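Local coordinates for protein Ddb_g0293866 (PDB 5LW6) that probably binds ADP-ribose and poly-ADP-ribose through the macrodomain given here, one part of a longer protein thought to act in sensing DNA damage, at residues Gly67-Ile70 and Asp71-Thr74; His86-Glu89 and Lys90-Asp93; Cys183-Gly187 and Lys188-Ile192; Leu241-Thr244 and Tyr245-Phe249. All blocks are in the same frame, centred on the assembly; numbering follows the deposited sequence. Where two conformers were deposited one is given.

Contact 1: residues Gly67-Ile70 and Asp71-Thr74; sequences GFNI and DDAT
Asn69 caps the start of helix 70-87 by offering OD1 to the backbone N-H of Asp72, a 2.8 Å bond whose donor lies in the carbonyl plane of the amide. With CG anti to the backbone N (chi1 174°), the short side chain reaches forward to an N-H of the first turn, the usual role of an N-cap side chain. This is the loose, solvent side: Asn69 and Asp71 are exposed, and the Asp72 carboxylate sits beside the amide, its plane turned 40° from it. Acidic residues suit this helix end, where the dipole would probably favour negative charge.

The other side is buried, and there the contact is tight at Thr74. Ile70 O is gripped twice by Thr74, by N at 2.8 Å and by OG1 at 2.7 Å, from opposite faces of the carbonyl plane, which satisfies a hydroxyl in a buried place. Phe68 turns its ring edge to Asp72, CE1 lying 3.9 Å from CB, while CD1 lies obliquely near the small methyl of Ala73. Outside this turn, Phe68 packs on Ala237 and Leu241 of helix 237-253, and Thr74 meets Leu109, Ser112 and Phe113 of helix 107-116.

Contact 2: residues His86-Glu89 and Lys90-Asp93; sequences HFHE and KEDD
His88 and Glu91 are joined twice, by backbone and by side chain, across a type II beta turn that follows the end of helix 70-87. The turn closes with Glu91 N donating to His88 O at 3.1 Å. Lys90 takes its third position with a positive phi (79°), unusual for a residue with a side chain, and sends its extended chain away toward solvent.

Glu91 can be followed outward. Its CB lies 3.5 Å from His88 O, and CG stays near the same oxygen as the chain runs on extended. CD comes within 3.2 Å of His88 ND1, and OE1 accepts the N-H of that nitrogen at 2.8 Å. OE2 turns to other partners, the side chain of Arg54 and the backbone N of Lys45. A leucine in its place would probably leave His88 ND1 without its acceptor and Arg54 without one carboxylate mate.

Histidine suits the site because both its nitrogens are used: NE2 bonds to Asp253, and two flanking carboxylates would probably favour the charged imidazolium. Phe87 covers one ring face, CD2 standing 3.7 Å above the centre. The Glu91 bond, by contrast, lies in the plane of the imidazole, only 2° out of it, yet reaches OE1 from 44° above the carboxylate plane.

Contact 3: residues Cys183-Gly187 and Lys188-Ile192; sequences CGKIG and KVYPI
The ring of Tyr190 leans obliquely on the backbone of Cys183, Gly184 and Lys185, with Gly184 CA 3.5 Å from CZ; elsewhere it meets the ring of Tyr180 edge-to-face and touches Leu154 and Leu218. Glycine suits position 184, since a CB there would press against Tyr190 CE2. At the end of the ring, the hydroxyl accepts the backbone N-H of Lys185, 2.8 Å from N to OH at 155°, so the loop is held to a side chain of the following strand.

Between these residues the chain reverses in a type II beta turn, closed by Lys188 N donating to Lys185 O at 3.2 Å. Gly187 fills the third position with phi 95°, where a side chain would jam against the preceding carbonyl. The bend at chi2 (-64°) lays CG and CD of Lys188 back beside Gly187, with CD 3.7 Å from Gly187 O, and a second bend at chi4 sets the direction of NZ. Its ammonium forms a salt bridge with Glu243 and a bond to Lys36 O, and also donates to a water at 2.7 Å from NZ; that water in turn donates to Ile186 O.

The turn leads into strand 189-193, the outermost strand on its side of the sheet and antiparallel to 213-217. Val189 packs on helix 237-253, whereas Ile192 packs on helix 169-179.

Contact 4: residues Leu241-Thr244 and Tyr245-Phe249; sequences LLET and YHSLF
Glu243 OE1 is gripped by a water shared with His246 ND1 and by Gly39 N. The water donates to OE1 over 2.7 Å and also bonds to His246 ND1, at 2.7 Å and in the imidazole plane, joining two flat groups that stand 73° apart. The other carboxylate oxygen has Lys188 and Ile38 N as partners, which suits a glutamate in a buried position.

His246 is also packed against Leu242. The leucine CG, anti to its own backbone N (chi1 178°), approaches ring atom CE1 at 3.5 Å, while Leu242 O lies over one ring face and accepts His246 N in its carbonyl plane at 3.0 Å. The NE2 end reaches Glu83 on helix 70-87. A phenylalanine here would probably cost Glu83 its bond to this ring and leave the water held, of these two side chains, by Glu243 alone.

On another side of the helix, Leu241 CG lies 4.3 Å from Tyr245 CE2, a loose apolar touch. The tyrosine suits its place because the ring is buried, with Phe58 and Ala80 among its neighbours, while OH reaches Ile61 N. Ser247 N donates to Glu243 O at 2.8 Å, nearly straight at 170°, and Leu248 N to Thr244 O. These regular i to i+4 bonds and side-chain pairings belong to a helix of the macrodomain fold, packed against its central mixed sheet and the neighbouring helix 70-87.

Contact 4 is the buried one, in the middle of helix 237-253; contacts 1, 2 and 3 are only partly buried. Contacts 1 and 2 mark the two ends of helix 70-87, one a cap with acidic residues, the other a turn built round a histidine and a carboxylate, their centres about 27 Å apart. Contact 4 touches contact 1 through Leu241 CD2, 3.7 Å from Phe68 CE1, purely by packing. Its link to contact 3 is polar as well: the Lys188-Glu243 salt bridge joins the turn that leads into the edge strand to the helix. Contact 2, the farthest from the chain centre, touches none of the others.

Contact 1: residues Gly67-Ile70 and Asp71-Thr74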
ATOM      1  N   GLY A  67      -7.980   6.780 -10.643  1.00 15.94           N
ATOM      2  CA  GLY A  67      -9.349   6.982 -10.953  1.00 16.30           C
ATOM      3  C   GLY A  67     -10.302   5.850 -10.693  1.00 17.51           C
ATOM      4  O   GLY A  67     -11.384   5.813 -11.274  1.00 16.29           O
ATOM      5  N   PHE A  68     -10.007   4.976  -9.734  1.00 16.74           N
ATOM      6  CA  PHE A  68     -10.888   3.866  -9.488  1.00 15.61           C
ATOM      7  C   PHE A  68     -12.144   4.422  -8.851  1.00 15.93           C
ATOM      8  O   PHE A  68     -12.079   5.357  -8.072  1.00 16.38           O
ATOM      9  CB  PHE A  68     -10.267   2.855  -8.544  1.00 15.90           C
ATOM     10  CG  PHE A  68     -10.816   1.483  -8.673  1.00 14.59           C
ATOM     11  CD1 PHE A  68     -11.956   1.132  -8.031  1.00 13.95           C
ATOM     12  CD2 PHE A  68     -10.184   0.509  -9.463  1.00 14.62           C
ATOM     13  CE1 PHE A  68     -12.467  -0.149  -8.183  1.00 14.27           C
ATOM     14  CE2 PHE A  68     -10.656  -0.781  -9.543  1.00 14.89           C
ATOM     15  CZ  PHE A  68     -11.809  -1.117  -8.912  1.00 15.85           C
ATOM     16  N   ASN A  69     -13.288   3.865  -9.214  1.00 15.78           N
ATOM     17  CA  ASN A  69     -14.564   4.275  -8.637  1.00 15.79           C
ATOM     18  C   ASN A  69     -14.510   4.237  -7.113  1.00 14.22           C
ATOM     19  O   ASN A  69     -14.157   3.227  -6.515  1.00 14.74           O
ATOM     20  CB  ASN A  69     -15.668   3.373  -9.166  1.00 17.17           C
ATOM     21  CG  ASN A  69     -16.993   3.639  -8.523  1.00 19.79           C
ATOM     22  OD1 ASN A  69     -17.273   3.138  -7.473  1.00 18.51           O
ATOM     23  ND2 ASN A  69     -17.817   4.428  -9.161  1.00 21.97           N
ATOM     24  N   ILE A  70     -14.775   5.356  -6.473  1.00 14.79           N
ATOM     25  CA  ILE A  70     -14.517   5.464  -5.041  1.00 13.79           C
ATOM     26  C   ILE A  70     -15.494   4.607  -4.221  1.00 14.38           C
ATOM     27  O   ILE A  70     -15.082   4.026  -3.216  1.00 14.61           O
ATOM     28  CB  ILE A  70     -14.522   6.908  -4.589  1.00 14.75           C
ATOM     29  CG1 ILE A  70     -13.286   7.572  -5.232  1.00 19.66           C
ATOM     30  CG2 ILE A  70     -14.397   7.076  -3.094  1.00 15.37           C
ATOM     31  CD1 ILE A  70     -13.415   9.052  -5.204  1.00 20.71           C
ATOM     32  N   ASP A  71     -16.781   4.584  -4.595  1.00 14.17           N
ATOM     33  CA  ASP A  71     -17.729   3.700  -3.894  1.00 14.37           C
ATOM     34  C   ASP A  71     -17.194   2.262  -3.886  1.00 14.63           C
ATOM     35  O   ASP A  71     -17.228   1.590  -2.835  1.00 14.25           O
ATOM     36  CB  ASP A  71     -19.084   3.716  -4.604  1.00 15.74           C
ATOM     37  CG  ASP A  71     -19.813   5.076  -4.484  1.00 18.06           C
ATOM     38  OD1 ASP A  71     -19.580   5.785  -3.438  1.00 16.55           O
ATOM     39  OD2 ASP A  71     -20.695   5.413  -5.399  1.00 19.47           O
ATOM     40  N   ASP A  72     -16.754   1.786  -5.057  1.00 15.18           N
ATOM     41  CA  ASP A  72     -16.263   0.401  -5.202  1.00 14.72           C
ATOM     42  C   ASP A  72     -14.948   0.190  -4.423  1.00 14.20           C
ATOM     43  O   ASP A  72     -14.792  -0.806  -3.681  1.00 12.44           O
ATOM     44  CB  ASP A  72     -16.055   0.030  -6.675  1.00 16.75           C
ATOM     45  CG  ASP A  72     -17.362  -0.055  -7.480  1.00 24.51           C
ATOM     46  OD1 ASP A  72     -18.454  -0.236  -6.862  1.00 25.07           O
ATOM     47  OD2 ASP A  72     -17.279   0.012  -8.750  1.00 24.68           O
ATOM     48  N   ALA A  73     -14.041   1.153  -4.527  1.00 12.89           N
ATOM     49  CA  ALA A  73     -12.748   1.104  -3.798  1.00 12.32           C
ATOM     50  C   ALA A  73     -12.943   1.138  -2.303  1.00 11.54           C
ATOM     51  O   ALA A  73     -12.195   0.558  -1.549  1.00 11.64           O
ATOM     52  CB  ALA A  73     -11.837   2.241  -4.199  1.00 13.06           C
ATOM     53  N   THR A  74     -13.914   1.869  -1.844  1.00 12.18           N
ATOM     54  CA  THR A  74     -14.169   1.939  -0.404  1.00 12.76           C
ATOM     55  C   THR A  74     -14.641   0.618   0.121  1.00 13.94           C
ATOM     56  O   THR A  74     -14.171   0.145   1.144  1.00 13.81           O
ATOM     57  CB  THR A  74     -15.207   3.041  -0.095  1.00 13.69           C
ATOM     58  OG1 THR A  74     -14.675   4.294  -0.543  1.00 13.29           O
ATOM     59  CG2 THR A  74     -15.586   3.056   1.410  1.00 15.49           C
TER

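Contact 2: residues His86-Glu89 and Lys90-Asp93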
ATOM      1  N   HIS A  86      -9.565  -9.039  11.429  1.00 12.54           N
ATOM      2  CA  HIS A  86     -10.340 -10.069  12.146  1.00 15.64           C
ATOM      3  C   HIS A  86      -9.593 -11.340  12.192  1.00 14.82           C
ATOM      4  O   HIS A  86      -9.578 -11.999  13.227  1.00 15.18           O
ATOM      5  CB  HIS A  86     -11.690 -10.298  11.450  1.00 17.97           C
ATOM      6  CG  HIS A  86     -12.677  -9.211  11.749  1.00 25.42           C
ATOM      7  ND1 HIS A  86     -13.717  -8.875  10.902  1.00 31.88           N
ATOM      8  CD2 HIS A  86     -12.756  -8.360  12.789  1.00 33.06           C
ATOM      9  CE1 HIS A  86     -14.411  -7.880  11.429  1.00 35.01           C
ATOM     10  NE2 HIS A  86     -13.828  -7.528  12.561  1.00 32.41           N
ATOM     11  N   PHE A  87      -8.982 -11.734  11.094  1.00 12.62           N
ATOM     12  CA  PHE A  87      -8.180 -12.923  11.061  1.00 13.92           C
ATOM     13  C   PHE A  87      -7.079 -12.834  12.130  1.00 15.78           C
ATOM     14  O   PHE A  87      -6.718 -13.869  12.768  1.00 15.18           O
ATOM     15  CB  PHE A  87      -7.565 -13.103   9.704  1.00 14.32           C
ATOM     16  CG  PHE A  87      -6.741 -14.314   9.537  1.00 17.00           C
ATOM     17  CD1 PHE A  87      -7.307 -15.498   9.151  1.00 18.28           C
ATOM     18  CD2 PHE A  87      -5.332 -14.265   9.741  1.00 16.80           C
ATOM     19  CE1 PHE A  87      -6.493 -16.624   9.006  1.00 20.39           C
ATOM     20  CE2 PHE A  87      -4.537 -15.396   9.573  1.00 19.74           C
ATOM     21  CZ  PHE A  87      -5.127 -16.563   9.174  1.00 19.50           C
ATOM     22  N   HIS A  88      -6.496 -11.645  12.266  1.00 14.27           N
ATOM     23  CA  HIS A  88      -5.432 -11.371  13.189  1.00 14.70           C
ATOM     24  C   HIS A  88      -5.891 -10.733  14.472  1.00 14.76           C
ATOM     25  O   HIS A  88      -5.173  -9.901  15.047  1.00 14.78           O
ATOM     26  CB  HIS A  88      -4.442 -10.432  12.501  1.00 14.03           C
ATOM     27  CG  HIS A  88      -3.663 -11.078  11.414  1.00 13.23           C
ATOM     28  ND1 HIS A  88      -2.784 -12.098  11.636  1.00 14.97           N
ATOM     29  CD2 HIS A  88      -3.555 -10.792  10.103  1.00 15.37           C
ATOM     30  CE1 HIS A  88      -2.152 -12.419  10.512  1.00 15.11           C
ATOM     31  NE2 HIS A  88      -2.634 -11.665   9.559  1.00 14.11           N
ATOM     32  N   GLU A  89      -7.096 -11.082  14.944  1.00 17.59           N
ATOM     33  CA  GLU A  89      -7.577 -10.612  16.227  1.00 20.97           C
ATOM     34  C   GLU A  89      -6.481 -10.914  17.327  1.00 23.26           C
ATOM     35  O   GLU A  89      -5.868 -11.962  17.347  1.00 23.86           O
ATOM     36  CB  GLU A  89      -8.905 -11.298  16.605  1.00 24.45           C
ATOM     37  CG  GLU A  89      -8.773 -12.807  16.788  1.00 30.32           C
ATOM     38  CD  GLU A  89      -9.917 -13.466  17.637  1.00 40.83           C
ATOM     39  OE1 GLU A  89     -10.956 -12.797  17.909  1.00 45.17           O
ATOM     40  OE2 GLU A  89      -9.777 -14.661  18.001  1.00 41.11           O
ATOM     41  N   LYS A  90      -6.251  -9.995  18.217  1.00 26.79           N
ATOM     42  CA  LYS A  90      -5.301 -10.271  19.314  1.00 24.66           C
ATOM     43  C   LYS A  90      -3.836 -10.148  18.935  1.00 24.88           C
ATOM     44  O   LYS A  90      -3.013 -10.462  19.754  1.00 25.41           O
ATOM     45  CB  LYS A  90      -5.452 -11.678  19.906  1.00 26.69           C
ATOM     46  CG  LYS A  90      -6.844 -12.001  20.438  1.00 28.76           C
ATOM     47  CD  LYS A  90      -6.928 -13.356  21.147  1.00 32.08           C
ATOM     48  CE  LYS A  90      -8.335 -13.479  21.712  1.00 34.58           C
ATOM     49  NZ  LYS A  90      -8.638 -14.753  22.423  1.00 38.32           N
ATOM     50  N   GLU A  91      -3.499  -9.765  17.706  1.00 19.54           N
ATOM     51  CA  GLU A  91      -2.102  -9.551  17.336  1.00 18.70           C
ATOM     52  C   GLU A  91      -1.843  -8.071  17.400  1.00 21.12           C
ATOM     53  O   GLU A  91      -2.110  -7.336  16.457  1.00 19.59           O
ATOM     54  CB  GLU A  91      -1.838 -10.127  15.963  1.00 16.61           C
ATOM     55  CG  GLU A  91      -1.799 -11.647  16.027  1.00 17.63           C
ATOM     56  CD  GLU A  91      -1.822 -12.338  14.690  1.00 19.04           C
ATOM     57  OE1 GLU A  91      -2.840 -12.982  14.326  1.00 22.24           O
ATOM     58  OE2 GLU A  91      -0.797 -12.305  13.988  1.00 18.40           O
ATOM     59  N   ASP A  92      -1.304  -7.606  18.513  1.00 19.99           N
ATOM     60  CA  ASP A  92      -1.207  -6.173  18.740  1.00 21.63           C
ATOM     61  C   ASP A  92      -0.003  -5.526  18.086  1.00 20.50           C
ATOM     62  O   ASP A  92       0.143  -4.365  18.195  1.00 19.37           O
ATOM     63  CB  ASP A  92      -1.123  -5.931  20.256  1.00 28.74           C
ATOM     64  CG  ASP A  92      -2.302  -6.557  21.026  1.00 39.52           C
ATOM     65  OD1 ASP A  92      -3.399  -6.711  20.417  1.00 46.27           O
ATOM     66  OD2 ASP A  92      -2.125  -6.870  22.257  1.00 45.66           O
ATOM     67  N   ASP A  93       0.869  -6.267  17.371  1.00 17.60           N
ATOM     68  CA  ASP A  93       1.958  -5.626  16.652  1.00 16.86           C
ATOM     69  C   ASP A  93       1.518  -4.900  15.357  1.00 16.38           C
ATOM     70  O   ASP A  93       2.268  -4.100  14.798  1.00 18.39           O
ATOM     71  CB  ASP A  93       3.097  -6.593  16.288  1.00 17.26           C
ATOM     72  CG  ASP A  93       2.693  -7.602  15.273  1.00 18.36           C
ATOM     73  OD1 ASP A  93       1.792  -8.408  15.582  1.00 17.78           O
ATOM     74  OD2 ASP A  93       3.304  -7.610  14.155  1.00 18.22           O
TER

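Contact 3: residues Cys183-Gly187 and Lys188-Ile192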
ATOM      1  N   CYS A 183       9.894  -7.512 -14.050  1.00 25.85           N
ATOM      2  CA  CYS A 183       9.014  -6.375 -13.880  1.00 25.17           C
ATOM      3  C   CYS A 183       7.756  -6.816 -13.145  1.00 23.59           C
ATOM      4  O   CYS A 183       7.768  -7.846 -12.547  1.00 18.80           O
ATOM      5  CB  CYS A 183       8.722  -5.737 -15.217  1.00 30.99           C
ATOM      6  SG  CYS A 183      10.190  -5.055 -16.073  1.00 38.76           S
ATOM      7  N   GLY A 184       6.688  -6.032 -13.201  1.00 20.73           N
ATOM      8  CA  GLY A 184       5.568  -6.239 -12.306  1.00 20.38           C
ATOM      9  C   GLY A 184       4.307  -6.529 -13.032  1.00 20.12           C
ATOM     10  O   GLY A 184       4.167  -6.197 -14.198  1.00 16.38           O
ATOM     11  N   LYS A 185       3.387  -7.170 -12.305  1.00 17.48           N
ATOM     12  CA  LYS A 185       2.080  -7.556 -12.819  1.00 17.83           C
ATOM     13  C   LYS A 185       0.994  -6.930 -11.964  1.00 16.38           C
ATOM     14  O   LYS A 185       1.115  -6.910 -10.727  1.00 14.12           O
ATOM     15  CB  LYS A 185       1.915  -9.040 -12.714  1.00 20.95           C
ATOM     16  CG  LYS A 185       2.983  -9.804 -13.460  1.00 25.39           C
ATOM     17  CD  LYS A 185       2.623 -10.059 -14.905  1.00 31.95           C
ATOM     18  CE  LYS A 185       3.738 -10.871 -15.600  1.00 36.20           C
ATOM     19  NZ  LYS A 185       4.949 -10.008 -15.770  1.00 40.87           N
ATOM     20  N   ILE A 186      -0.071  -6.503 -12.628  1.00 15.76           N
ATOM     21  CA  ILE A 186      -1.213  -5.892 -11.947  1.00 15.15           C
ATOM     22  C   ILE A 186      -1.844  -6.840 -10.948  1.00 15.58           C
ATOM     23  O   ILE A 186      -2.072  -8.027 -11.217  1.00 14.55           O
ATOM     24  CB  ILE A 186      -2.290  -5.356 -12.954  1.00 17.03           C
ATOM     25  CG1 ILE A 186      -1.699  -4.209 -13.816  1.00 20.98           C
ATOM     26  CG2 ILE A 186      -3.477  -4.779 -12.221  1.00 16.46           C
ATOM     27  CD1 ILE A 186      -2.125  -4.280 -15.281  1.00 27.43           C
ATOM     28  N   GLY A 187      -2.154  -6.302  -9.782  1.00 13.90           N
ATOM     29  CA  GLY A 187      -2.721  -7.090  -8.717  1.00 14.53           C
ATOM     30  C   GLY A 187      -1.667  -7.614  -7.723  1.00 13.79           C
ATOM     31  O   GLY A 187      -2.024  -8.268  -6.784  1.00 13.88           O
ATOM     32  N   LYS A 188      -0.374  -7.374  -7.961  1.00 13.58           N
ATOM     33  CA  LYS A 188       0.678  -7.837  -7.123  1.00 12.94           C
ATOM     34  C   LYS A 188       1.456  -6.699  -6.473  1.00 12.11           C
ATOM     35  O   LYS A 188       1.371  -5.571  -6.933  1.00 12.97           O
ATOM     36  CB  LYS A 188       1.652  -8.748  -7.892  1.00 15.25           C
ATOM     37  CG  LYS A 188       0.979 -10.026  -8.383  1.00 18.95           C
ATOM     38  CD  LYS A 188       0.464 -10.984  -7.291  1.00 23.89           C
ATOM     39  CE  LYS A 188      -0.199 -12.295  -7.806  1.00 27.38           C
ATOM     40  NZ  LYS A 188      -1.636 -12.060  -8.205  1.00 30.95           N
ATOM     41  N   VAL A 189       2.140  -7.003  -5.387  1.00 11.39           N
ATOM     42  CA  VAL A 189       3.080  -6.053  -4.765  1.00 10.62           C
ATOM     43  C   VAL A 189       4.516  -6.546  -4.779  1.00 10.79           C
ATOM     44  O   VAL A 189       4.778  -7.765  -4.888  1.00 11.11           O
ATOM     45  CB  VAL A 189       2.616  -5.644  -3.350  1.00 11.03           C
ATOM     46  CG1 VAL A 189       1.113  -5.285  -3.361  1.00 11.31           C
ATOM     47  CG2 VAL A 189       2.904  -6.727  -2.354  1.00 10.97           C
ATOM     48  N   TYR A 190       5.465  -5.627  -4.622  1.00 10.51           N
ATOM     49  CA  TYR A 190       6.866  -5.851  -4.805  1.00 10.18           C
ATOM     50  C   TYR A 190       7.628  -5.184  -3.657  1.00 11.56           C
ATOM     51  O   TYR A 190       7.876  -3.985  -3.750  1.00 11.20           O
ATOM     52  CB  TYR A 190       7.298  -5.341  -6.178  1.00 10.39           C
ATOM     53  CG  TYR A 190       6.603  -6.131  -7.234  1.00 10.76           C
ATOM     54  CD1 TYR A 190       7.122  -7.315  -7.753  1.00 12.49           C
ATOM     55  CD2 TYR A 190       5.393  -5.732  -7.709  1.00 12.46           C
ATOM     56  CE1 TYR A 190       6.416  -8.056  -8.693  1.00 12.78           C
ATOM     57  CE2 TYR A 190       4.661  -6.516  -8.571  1.00 12.62           C
ATOM     58  CZ  TYR A 190       5.200  -7.645  -9.107  1.00 12.79           C
ATOM     59  OH  TYR A 190       4.422  -8.384  -9.993  1.00 13.30           O
ATOM     60  N   PRO A 191       7.942  -5.939  -2.610  1.00 12.28           N
ATOM     61  CA  PRO A 191       8.666  -5.355  -1.460  1.00 12.68           C
ATOM     62  C   PRO A 191      10.156  -5.238  -1.745  1.00 13.07           C
ATOM     63  O   PRO A 191      10.751  -6.155  -2.325  1.00 14.31           O
ATOM     64  CB  PRO A 191       8.383  -6.292  -0.319  1.00 13.89           C
ATOM     65  CG  PRO A 191       7.645  -7.471  -0.898  1.00 16.69           C
ATOM     66  CD  PRO A 191       7.300  -7.241  -2.311  1.00 14.43           C
ATOM     67  N   ILE A 192      10.754  -4.140  -1.312  1.00 13.08           N
ATOM     68  CA  ILE A 192      12.165  -3.927  -1.414  1.00 14.58           C
ATOM     69  C   ILE A 192      12.647  -3.485  -0.047  1.00 13.99           C
ATOM     70  O   ILE A 192      12.241  -2.464   0.435  1.00 13.22           O
ATOM     71  CB  ILE A 192      12.477  -2.835  -2.452  1.00 16.82           C
ATOM     72  CG1 ILE A 192      12.040  -3.295  -3.849  1.00 20.37           C
ATOM     73  CG2 ILE A 192      13.961  -2.446  -2.539  1.00 15.56           C
ATOM     74  CD1 ILE A 192      11.077  -2.354  -4.416  1.00 25.15           C
TER
HETATM   75  O   HOH W   1      -2.604 -10.319  -9.965  1.00 29.92           O

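Contact 4: residues Leu241-Thr244 and Tyr245-Phe249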
ATOM      1  N   LEU A 241      -8.433  -5.317  -7.914  1.00 11.04           N
ATOM      2  CA  LEU A 241      -8.130  -4.390  -6.784  1.00 11.11           C
ATOM      3  C   LEU A 241      -8.129  -5.183  -5.469  1.00  9.82           C
ATOM      4  O   LEU A 241      -7.289  -4.989  -4.588  1.00  9.78           O
ATOM      5  CB  LEU A 241      -9.112  -3.260  -6.748  1.00 11.26           C
ATOM      6  CG  LEU A 241      -8.889  -2.231  -5.645  1.00 11.33           C
ATOM      7  CD1 LEU A 241      -7.572  -1.536  -5.860  1.00 11.13           C
ATOM      8  CD2 LEU A 241     -10.045  -1.260  -5.679  1.00 12.37           C
ATOM      9  N   LEU A 242      -9.088  -6.080  -5.282  1.00 10.22           N
ATOM     10  CA  LEU A 242      -9.065  -6.925  -4.116  1.00 10.92           C
ATOM     11  C   LEU A 242      -7.814  -7.741  -4.010  1.00 11.74           C
ATOM     12  O   LEU A 242      -7.246  -7.870  -2.905  1.00 10.43           O
ATOM     13  CB  LEU A 242     -10.319  -7.831  -4.045  1.00 11.83           C
ATOM     14  CG  LEU A 242     -10.363  -8.788  -2.868  1.00 13.07           C
ATOM     15  CD1 LEU A 242     -10.564  -8.060  -1.586  1.00 12.34           C
ATOM     16  CD2 LEU A 242     -11.451  -9.827  -3.123  1.00 14.66           C
ATOM     17  N   GLU A 243      -7.390  -8.335  -5.123  1.00 10.65           N
ATOM     18  CA  GLU A 243      -6.181  -9.124  -5.117  1.00 10.79           C
ATOM     19  C   GLU A 243      -4.968  -8.262  -4.729  1.00  9.42           C
ATOM     20  O   GLU A 243      -4.055  -8.755  -4.091  1.00  9.58           O
ATOM     21  CB  GLU A 243      -5.955  -9.726  -6.499  1.00 11.94           C
ATOM     22  CG  GLU A 243      -4.691 -10.547  -6.661  1.00 13.83           C
ATOM     23  CD  GLU A 243      -4.492 -11.790  -5.816  1.00 16.84           C
ATOM     24  OE1 GLU A 243      -5.392 -12.290  -5.089  1.00 18.80           O
ATOM     25  OE2 GLU A 243      -3.340 -12.343  -5.941  1.00 19.48           O
ATOM     26  N   THR A 244      -4.957  -7.002  -5.144  1.00  8.99           N
ATOM     27  CA  THR A 244      -3.905  -6.034  -4.740  1.00  9.42           C
ATOM     28  C   THR A 244      -3.845  -5.945  -3.201  1.00  9.23           C
ATOM     29  O   THR A 244      -2.775  -6.040  -2.616  1.00  9.18           O
ATOM     30  CB  THR A 244      -4.045  -4.684  -5.407  1.00 10.55           C
ATOM     31  OG1 THR A 244      -4.291  -4.795  -6.829  1.00 10.67           O
ATOM     32  CG2 THR A 244      -2.835  -3.892  -5.198  1.00 11.87           C
ATOM     33  N   TYR A 245      -4.985  -5.814  -2.568  1.00  9.06           N
ATOM     34  CA  TYR A 245      -4.994  -5.756  -1.115  1.00  9.26           C
ATOM     35  C   TYR A 245      -4.505  -7.057  -0.505  1.00  9.11           C
ATOM     36  O   TYR A 245      -3.700  -7.091   0.404  1.00  9.33           O
ATOM     37  CB  TYR A 245      -6.380  -5.403  -0.551  1.00  8.68           C
ATOM     38  CG  TYR A 245      -6.665  -3.923  -0.572  1.00  9.71           C
ATOM     39  CD1 TYR A 245      -6.175  -3.089   0.433  1.00 10.16           C
ATOM     40  CD2 TYR A 245      -7.372  -3.334  -1.567  1.00 10.13           C
ATOM     41  CE1 TYR A 245      -6.421  -1.731   0.402  1.00 11.96           C
ATOM     42  CE2 TYR A 245      -7.626  -1.969  -1.594  1.00 11.08           C
ATOM     43  CZ  TYR A 245      -7.123  -1.153  -0.614  1.00 12.55           C
ATOM     44  OH  TYR A 245      -7.351   0.254  -0.651  1.00 12.75           O
ATOM     45  N   HIS A 246      -4.983  -8.174  -1.029  1.00  9.36           N
ATOM     46  CA  HIS A 246      -4.490  -9.484  -0.550  1.00  9.86           C
ATOM     47  C   HIS A 246      -2.989  -9.616  -0.663  1.00  9.23           C
ATOM     48  O   HIS A 246      -2.346 -10.033   0.247  1.00  9.88           O
ATOM     49  CB  HIS A 246      -5.207 -10.619  -1.271  1.00  9.97           C
ATOM     50  CG  HIS A 246      -6.620 -10.815  -0.825  1.00 10.00           C
ATOM     51  ND1 HIS A 246      -7.623 -11.266  -1.670  1.00 11.08           N
ATOM     52  CD2 HIS A 246      -7.195 -10.663   0.389  1.00 11.77           C
ATOM     53  CE1 HIS A 246      -8.764 -11.326  -0.994  1.00 12.42           C
ATOM     54  NE2 HIS A 246      -8.522 -11.006   0.270  1.00 12.82           N
ATOM     55  N   SER A 247      -2.436  -9.256  -1.812  1.00  9.98           N
ATOM     56  CA  SER A 247      -1.004  -9.254  -2.017  0.50  9.25           C
ATOM     57  C   SER A 247      -0.273  -8.370  -1.031  1.00  8.97           C
ATOM     58  O   SER A 247       0.809  -8.732  -0.496  1.00  9.69           O
ATOM     59  CB  SER A 247      -0.719  -8.754  -3.426  0.50  9.32           C
ATOM     60  OG  SER A 247      -1.164  -9.748  -4.287  0.50  9.24           O
ATOM     61  N   LEU A 248      -0.793  -7.178  -0.819  1.00  9.66           N
ATOM     62  CA  LEU A 248      -0.185  -6.261   0.125  1.00  9.70           C
ATOM     63  C   LEU A 248      -0.129  -6.863   1.517  1.00  9.12           C
ATOM     64  O   LEU A 248       0.875  -6.799   2.211  1.00  8.83           O
ATOM     65  CB  LEU A 248      -0.965  -4.954   0.068  1.00  9.77           C
ATOM     66  CG  LEU A 248      -0.542  -3.889   1.063  1.00 10.06           C
ATOM     67  CD1 LEU A 248       0.917  -3.494   0.848  1.00 11.60           C
ATOM     68  CD2 LEU A 248      -1.468  -2.690   0.917  1.00 10.62           C
ATOM     69  N   PHE A 249      -1.252  -7.407   1.982  1.00  9.47           N
ATOM     70  CA  PHE A 249      -1.304  -7.938   3.315  1.00  9.84           C
ATOM     71  C   PHE A 249      -0.567  -9.247   3.405  1.00 10.44           C
ATOM     72  O   PHE A 249       0.027  -9.551   4.435  1.00 10.99           O
ATOM     73  CB  PHE A 249      -2.764  -8.086   3.788  1.00 10.37           C
ATOM     74  CG  PHE A 249      -3.476  -6.775   3.958  1.00 11.60           C
ATOM     75  CD1 PHE A 249      -2.802  -5.625   4.441  1.00 16.24           C
ATOM     76  CD2 PHE A 249      -4.755  -6.650   3.620  1.00 12.56           C
ATOM     77  CE1 PHE A 249      -3.460  -4.391   4.558  1.00 16.52           C
ATOM     78  CE2 PHE A 249      -5.430  -5.422   3.754  1.00 12.42           C
ATOM     79  CZ  PHE A 249      -4.790  -4.317   4.225  1.00 14.58           C
TER
HETATM   80  O   HOH W   2      -7.912 -12.116  -4.200  1.00 12.19           O